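Local structure of anopheles gambiae adenosine kinase (Anopheles gambiae, 3LOO) at residues A[96-101]-A[171-176]; A[104-109]-A[113-118]. The protein probably phosphorylates adenosine to AMP as an adenosine kinase of the pfkB carbohydrate kinase family, and is captured here with a bound bis(adenosine) tetraphosphate. One frame throughout, in Å; residues are numbered along the deposited sequence.

Interaction 1. Residues A[96-101]-A[171-176]; sequences RPRTAI and RAYLQG
I101 sends the end of its side chain over one face of the Y173 ring, and this meeting of a strand residue with a helix residue carries most of the 148 Å² buried here. The methyl CD1 of I101 comes within 3.3 Å of Y173 CD1, a tight approach, and lies 3.6 Å from Y173 CG, so it rests over the root of the ring rather than its hydroxyl end. I101 CG1 lies farther above the same face. The ethyl arm is extended (chi2 164°), with CG1 beside the backbone N and anti to the carbonyl carbon, which carries CD1 out from the strand. Y173 has CG on the corresponding side of its own backbone, and the two side chains cross at about a right angle. The backbones can thus stay 7.9 Å apart between the CA atoms of I101 and Y173.

At the other end of the ring the contact becomes loose and polar. R98 NH2 stands 4.4 Å from Y173 OH, at an oblique angle to the guanidinium; R98 instead uses NE in a salt bridge to D23, while Y173 OH has a weak hydrogen bond with N125. The type II turn from R96 to T99, with R98 at a positive phi of 77°, leads into the strand. T99 OG1 fastens it twice: it donates to R96 O at 2.7 Å, from above the carbonyl plane, and accepts from R96 NH1 at 3.1 Å.

Here helix 168-176 packs on a face of the nine-stranded, largely parallel sheet of the pfkB-family alpha/beta fold, at the start of strand 100-107. A100 points the opposite way from I101 and packs on helix 82-94, while both I101 and Y173 touch Q127 of the edge strand 125-131 of that sheet.

Interaction 2. Residues A[104-109]-A[113-118]; sequences GCVGQD and RILEER
V106 has CG1 anti to its carbonyl carbon (chi1 -66°), the branch turned to L115, and L115 answers with an extended chain (chi2 -170°) that carries CD1 toward the strand; V106 CG1 and L115 CD1 meet at 4.3 Å, an easy apolar touch between two buried side chains. The second meeting belongs to the turn between strand and helix. R113 has a nearly eclipsed first torsion of -18°, which leaves its CG only 3.3 Å from D109 O, and the chain then bends at chi3 on its way to the guanidinium.

D109 itself is the N-cap of the helix. Its OD1 accepts a hydrogen bond from A112 N, and OD2 takes another from T136 N, so the carboxylate ties the first turn of the helix to a loop beyond it. Two backbone N-H groups on one carboxylate would be expected to favour its charged form and fix its rotation.

Strand 100-107, helix 110-122 and strand 125-131 form a beta-alpha-beta unit, and both V106 and L115 also touch Y128 of its second strand. L115 further reaches L34 and A79, on strands 33-39 and 76-80 of the smaller sheet.

Strand 100-107 serves both contacts, its first residues in interaction 1 and its last in interaction 2, with the centres 19 Å apart. Along the chain, 104-109 and 113-118 come shortly after 96-101, further along the same strand and in the helix after it, and well before 171-176, so a local strand-to-helix turn falls within a much longer-range closure. Helix 168-176 packs near the start of the strand and helix 110-122 near its end, on opposite faces of the large sheet. Interaction 2 faces the smaller five-stranded sheet, and the L115 side chain lies about 8 Å from the bound bis(adenosine)-5'-tetraphosphate.

Interaction 1. Residues A[96-101]-A[171-176]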
loop_
_atom_site.group_PDB
_atom_site.type_symbol
_atom_site.label_atom_id
_atom_site.label_comp_id
_atom_site.label_asym_id
_atom_site.label_seq_id
_atom_site.Cartn_x
_atom_site.Cartn_y
_atom_site.Cartn_z
ATOM N N ARG A 96 14.349 -14.331 -1.440
ATOM C CA ARG A 96 14.761 -14.910 -0.176
ATOM C C ARG A 96 13.515 -14.892 0.674
ATOM O O ARG A 96 13.176 -13.834 1.237
ATOM C CB ARG A 96 15.913 -14.130 0.462
ATOM C CG ARG A 96 16.301 -14.715 1.782
ATOM C CD ARG A 96 17.178 -13.756 2.592
ATOM N NE ARG A 96 17.566 -14.464 3.805
ATOM C CZ ARG A 96 16.750 -14.780 4.798
ATOM N NH1 ARG A 96 15.459 -14.429 4.765
ATOM N NH2 ARG A 96 17.224 -15.442 5.844
ATOM N N PRO A 97 12.830 -16.050 0.761
ATOM C CA PRO A 97 11.580 -16.164 1.479
ATOM C C PRO A 97 11.699 -15.750 2.944
ATOM O O PRO A 97 12.775 -15.901 3.571
ATOM C CB PRO A 97 11.224 -17.667 1.342
ATOM C CG PRO A 97 11.854 -18.093 0.027
ATOM C CD PRO A 97 13.172 -17.305 0.042
ATOM N N ARG A 98 10.598 -15.214 3.465
ATOM C CA ARG A 98 10.451 -14.870 4.901
ATOM C C ARG A 98 11.157 -13.605 5.312
ATOM O O ARG A 98 11.142 -13.252 6.495
ATOM C CB ARG A 98 10.865 -16.049 5.820
ATOM C CG ARG A 98 9.962 -17.285 5.734
ATOM C CD ARG A 98 10.567 -18.446 6.583
ATOM N NE ARG A 98 10.962 -17.981 7.925
ATOM C CZ ARG A 98 10.201 -18.030 9.013
ATOM N NH1 ARG A 98 8.978 -18.512 8.941
ATOM N NH2 ARG A 98 10.680 -17.603 10.189
ATOM N N THR A 99 11.765 -12.912 4.352
ATOM C CA THR A 99 12.416 -11.636 4.613
ATOM C C THR A 99 11.348 -10.579 5.042
ATOM O O THR A 99 11.638 -9.712 5.870
ATOM C CB THR A 99 13.278 -11.143 3.424
ATOM O OG1 THR A 99 14.208 -12.169 3.051
ATOM C CG2 THR A 99 14.099 -9.926 3.807
ATOM N N ALA A 100 10.133 -10.680 4.480
ATOM C CA ALA A 100 9.013 -9.799 4.873
ATOM C C ALA A 100 7.889 -10.572 5.555
ATOM O O ALA A 100 7.555 -11.709 5.151
ATOM C CB ALA A 100 8.483 -8.999 3.668
ATOM N N ILE A 101 7.344 -9.973 6.613
ATOM C CA ILE A 101 6.218 -10.513 7.350
ATOM C C ILE A 101 4.962 -9.621 7.113
ATOM O O ILE A 101 5.070 -8.398 7.188
ATOM C CB ILE A 101 6.514 -10.523 8.859
ATOM C CG1 ILE A 101 7.696 -11.485 9.168
ATOM C CG2 ILE A 101 5.284 -10.976 9.634
ATOM C CD1 ILE A 101 8.258 -11.235 10.551
ATOM N N ARG A 171 4.835 -10.683 18.914
ATOM C CA ARG A 171 5.727 -9.682 19.501
ATOM C C ARG A 171 7.212 -9.908 19.227
ATOM O O ARG A 171 7.950 -8.937 19.081
ATOM C CB ARG A 171 5.423 -9.371 20.978
ATOM C CG ARG A 171 5.396 -10.537 21.897
ATOM C CD ARG A 171 4.384 -10.318 23.060
ATOM N NE ARG A 171 4.543 -9.030 23.737
ATOM C CZ ARG A 171 5.509 -8.753 24.617
ATOM N NH1 ARG A 171 6.420 -9.672 24.937
ATOM N NH2 ARG A 171 5.566 -7.549 25.183
ATOM N N ALA A 172 7.644 -11.167 19.110
ATOM C CA ALA A 172 9.026 -11.438 18.685
ATOM C C ALA A 172 9.261 -10.924 17.236
ATOM O O ALA A 172 10.306 -10.373 16.914
ATOM C CB ALA A 172 9.356 -12.954 18.807
ATOM N N TYR A 173 8.257 -11.085 16.386
ATOM C CA TYR A 173 8.328 -10.553 15.007
ATOM C C TYR A 173 8.440 -9.006 14.975
ATOM O O TYR A 173 9.259 -8.473 14.239
ATOM C CB TYR A 173 7.123 -10.978 14.202
ATOM C CG TYR A 173 7.100 -12.420 13.731
ATOM C CD1 TYR A 173 8.274 -13.080 13.322
ATOM C CD2 TYR A 173 5.886 -13.107 13.627
ATOM C CE1 TYR A 173 8.226 -14.407 12.853
ATOM C CE2 TYR A 173 5.829 -14.420 13.145
ATOM C CZ TYR A 173 7.014 -15.059 12.766
ATOM O OH TYR A 173 6.965 -16.339 12.273
ATOM N N LEU A 174 7.680 -8.311 15.819
ATOM C CA LEU A 174 7.781 -6.837 15.912
ATOM C C LEU A 174 9.163 -6.443 16.461
ATOM O O LEU A 174 9.824 -5.542 15.929
ATOM C CB LEU A 174 6.665 -6.256 16.799
ATOM C CG LEU A 174 5.253 -6.327 16.199
ATOM C CD1 LEU A 174 4.276 -5.716 17.201
ATOM C CD2 LEU A 174 5.156 -5.612 14.827
ATOM N N GLN A 175 9.604 -7.150 17.502
ATOM C CA GLN A 175 10.902 -6.843 18.140
ATOM C C GLN A 175 12.054 -7.041 17.190
ATOM O O GLN A 175 13.003 -6.268 17.228
ATOM C CB GLN A 175 11.116 -7.692 19.392
ATOM C CG GLN A 175 10.264 -7.213 20.555
ATOM C CD GLN A 175 10.505 -7.986 21.866
ATOM O OE1 GLN A 175 9.640 -8.019 22.755
ATOM N NE2 GLN A 175 11.688 -8.588 21.998
ATOM N N GLY A 176 11.964 -8.046 16.316
ATOM C CA GLY A 176 13.055 -8.359 15.377
ATOM C C GLY A 176 13.060 -7.596 14.070
ATOM O O GLY A 176 14.021 -7.677 13.283
#

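Interaction 2. Residues A[104-109]-A[113-118]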
loop_
_atom_site.group_PDB
_atom_site.type_symbol
_atom_site.label_atom_id
_atom_site.label_comp_id
_atom_site.label_asym_id
_atom_site.label_seq_id
_atom_site.Cartn_x
_atom_site.Cartn_y
_atom_site.Cartn_z
ATOM N N GLY A 104 -2.436 -8.903 8.824
ATOM C CA GLY A 104 -3.768 -8.373 8.512
ATOM C C GLY A 104 -4.755 -9.495 8.788
ATOM O O GLY A 104 -4.337 -10.612 9.147
ATOM N N CYS A 105 -6.048 -9.203 8.638
ATOM C CA CYS A 105 -7.111 -10.164 8.968
ATOM C C CYS A 105 -7.924 -10.645 7.769
ATOM O O CYS A 105 -8.393 -9.839 6.926
ATOM C CB CYS A 105 -8.038 -9.579 10.049
ATOM S SG CYS A 105 -9.200 -10.812 10.799
ATOM N N VAL A 106 -8.104 -11.969 7.706
ATOM C CA VAL A 106 -8.820 -12.626 6.613
ATOM C C VAL A 106 -9.941 -13.450 7.236
ATOM O O VAL A 106 -10.005 -13.593 8.471
ATOM C CB VAL A 106 -7.926 -13.571 5.745
ATOM C CG1 VAL A 106 -6.837 -12.796 4.947
ATOM C CG2 VAL A 106 -7.309 -14.706 6.593
ATOM N N GLY A 107 -10.793 -14.012 6.382
ATOM C CA GLY A 107 -11.859 -14.900 6.845
ATOM C C GLY A 107 -11.321 -16.320 6.872
ATOM O O GLY A 107 -10.133 -16.562 6.585
ATOM N N GLN A 108 -12.198 -17.275 7.187
ATOM C CA GLN A 108 -11.822 -18.678 7.090
ATOM C C GLN A 108 -12.558 -19.290 5.934
ATOM O O GLN A 108 -13.575 -19.952 6.136
ATOM C CB GLN A 108 -12.148 -19.405 8.384
ATOM C CG GLN A 108 -11.030 -19.265 9.361
ATOM C CD GLN A 108 -11.477 -19.533 10.752
ATOM O OE1 GLN A 108 -12.663 -19.569 11.023
ATOM N NE2 GLN A 108 -10.535 -19.750 11.644
ATOM N N ASP A 109 -12.063 -19.063 4.728
ATOM C CA ASP A 109 -12.883 -19.296 3.553
ATOM C C ASP A 109 -12.014 -19.548 2.364
ATOM O O ASP A 109 -10.798 -19.555 2.510
ATOM C CB ASP A 109 -13.864 -18.131 3.309
ATOM C CG ASP A 109 -13.182 -16.774 3.212
ATOM O OD1 ASP A 109 -11.951 -16.717 3.071
ATOM O OD2 ASP A 109 -13.890 -15.752 3.254
ATOM N N ARG A 113 -7.651 -18.625 1.290
ATOM C CA ARG A 113 -6.604 -19.581 0.790
ATOM C C ARG A 113 -5.991 -19.125 -0.506
ATOM O O ARG A 113 -4.817 -19.382 -0.730
ATOM C CB ARG A 113 -7.098 -21.016 0.537
ATOM C CG ARG A 113 -8.364 -21.393 1.177
ATOM C CD ARG A 113 -8.761 -22.844 0.845
ATOM N NE ARG A 113 -7.840 -23.754 1.487
ATOM C CZ ARG A 113 -8.034 -24.239 2.699
ATOM N NH1 ARG A 113 -7.143 -25.060 3.246
ATOM N NH2 ARG A 113 -9.119 -23.897 3.351
ATOM N N ILE A 114 -6.775 -18.488 -1.390
ATOM C CA ILE A 114 -6.176 -17.885 -2.579
ATOM C C ILE A 114 -5.100 -16.850 -2.182
ATOM O O ILE A 114 -3.992 -16.844 -2.756
ATOM C CB ILE A 114 -7.242 -17.220 -3.520
ATOM C CG1 ILE A 114 -8.161 -18.280 -4.172
ATOM C CG2 ILE A 114 -6.558 -16.380 -4.599
ATOM C CD1 ILE A 114 -9.583 -17.759 -4.469
ATOM N N LEU A 115 -5.421 -15.983 -1.205
ATOM C CA LEU A 115 -4.478 -14.932 -0.740
ATOM C C LEU A 115 -3.244 -15.575 -0.065
ATOM O O LEU A 115 -2.116 -15.275 -0.391
ATOM C CB LEU A 115 -5.171 -13.979 0.244
ATOM C CG LEU A 115 -6.332 -13.158 -0.336
ATOM C CD1 LEU A 115 -6.752 -12.096 0.682
ATOM C CD2 LEU A 115 -5.950 -12.511 -1.699
ATOM N N GLU A 116 -3.490 -16.447 0.887
ATOM C CA GLU A 116 -2.430 -17.188 1.568
ATOM C C GLU A 116 -1.444 -17.864 0.626
ATOM O O GLU A 116 -0.229 -17.699 0.736
ATOM C CB GLU A 116 -3.084 -18.276 2.376
ATOM C CG GLU A 116 -3.281 -17.950 3.796
ATOM C CD GLU A 116 -2.288 -18.655 4.644
ATOM O OE1 GLU A 116 -2.375 -18.566 5.897
ATOM O OE2 GLU A 116 -1.413 -19.297 4.040
ATOM N N GLU A 117 -1.989 -18.655 -0.296
ATOM C CA GLU A 117 -1.159 -19.404 -1.210
ATOM C C GLU A 117 -0.357 -18.506 -2.110
ATOM O O GLU A 117 0.836 -18.734 -2.236
ATOM C CB GLU A 117 -1.981 -20.434 -2.002
ATOM C CG GLU A 117 -2.481 -21.513 -1.046
ATOM C CD GLU A 117 -3.270 -22.619 -1.716
ATOM O OE1 GLU A 117 -3.938 -22.354 -2.741
ATOM O OE2 GLU A 117 -3.230 -23.759 -1.187
ATOM N N ARG A 118 -0.975 -17.489 -2.733
ATOM C CA ARG A 118 -0.203 -16.559 -3.584
ATOM C C ARG A 118 0.887 -15.803 -2.809
ATOM O O ARG A 118 2.028 -15.685 -3.264
ATOM C CB ARG A 118 -1.091 -15.506 -4.292
ATOM C CG ARG A 118 -2.199 -16.080 -5.161
ATOM C CD ARG A 118 -1.787 -16.459 -6.613
ATOM N NE ARG A 118 -2.855 -17.296 -7.198
ATOM C CZ ARG A 118 -4.016 -16.853 -7.703
ATOM N NH1 ARG A 118 -4.300 -15.545 -7.765
ATOM N NH2 ARG A 118 -4.905 -17.730 -8.161
#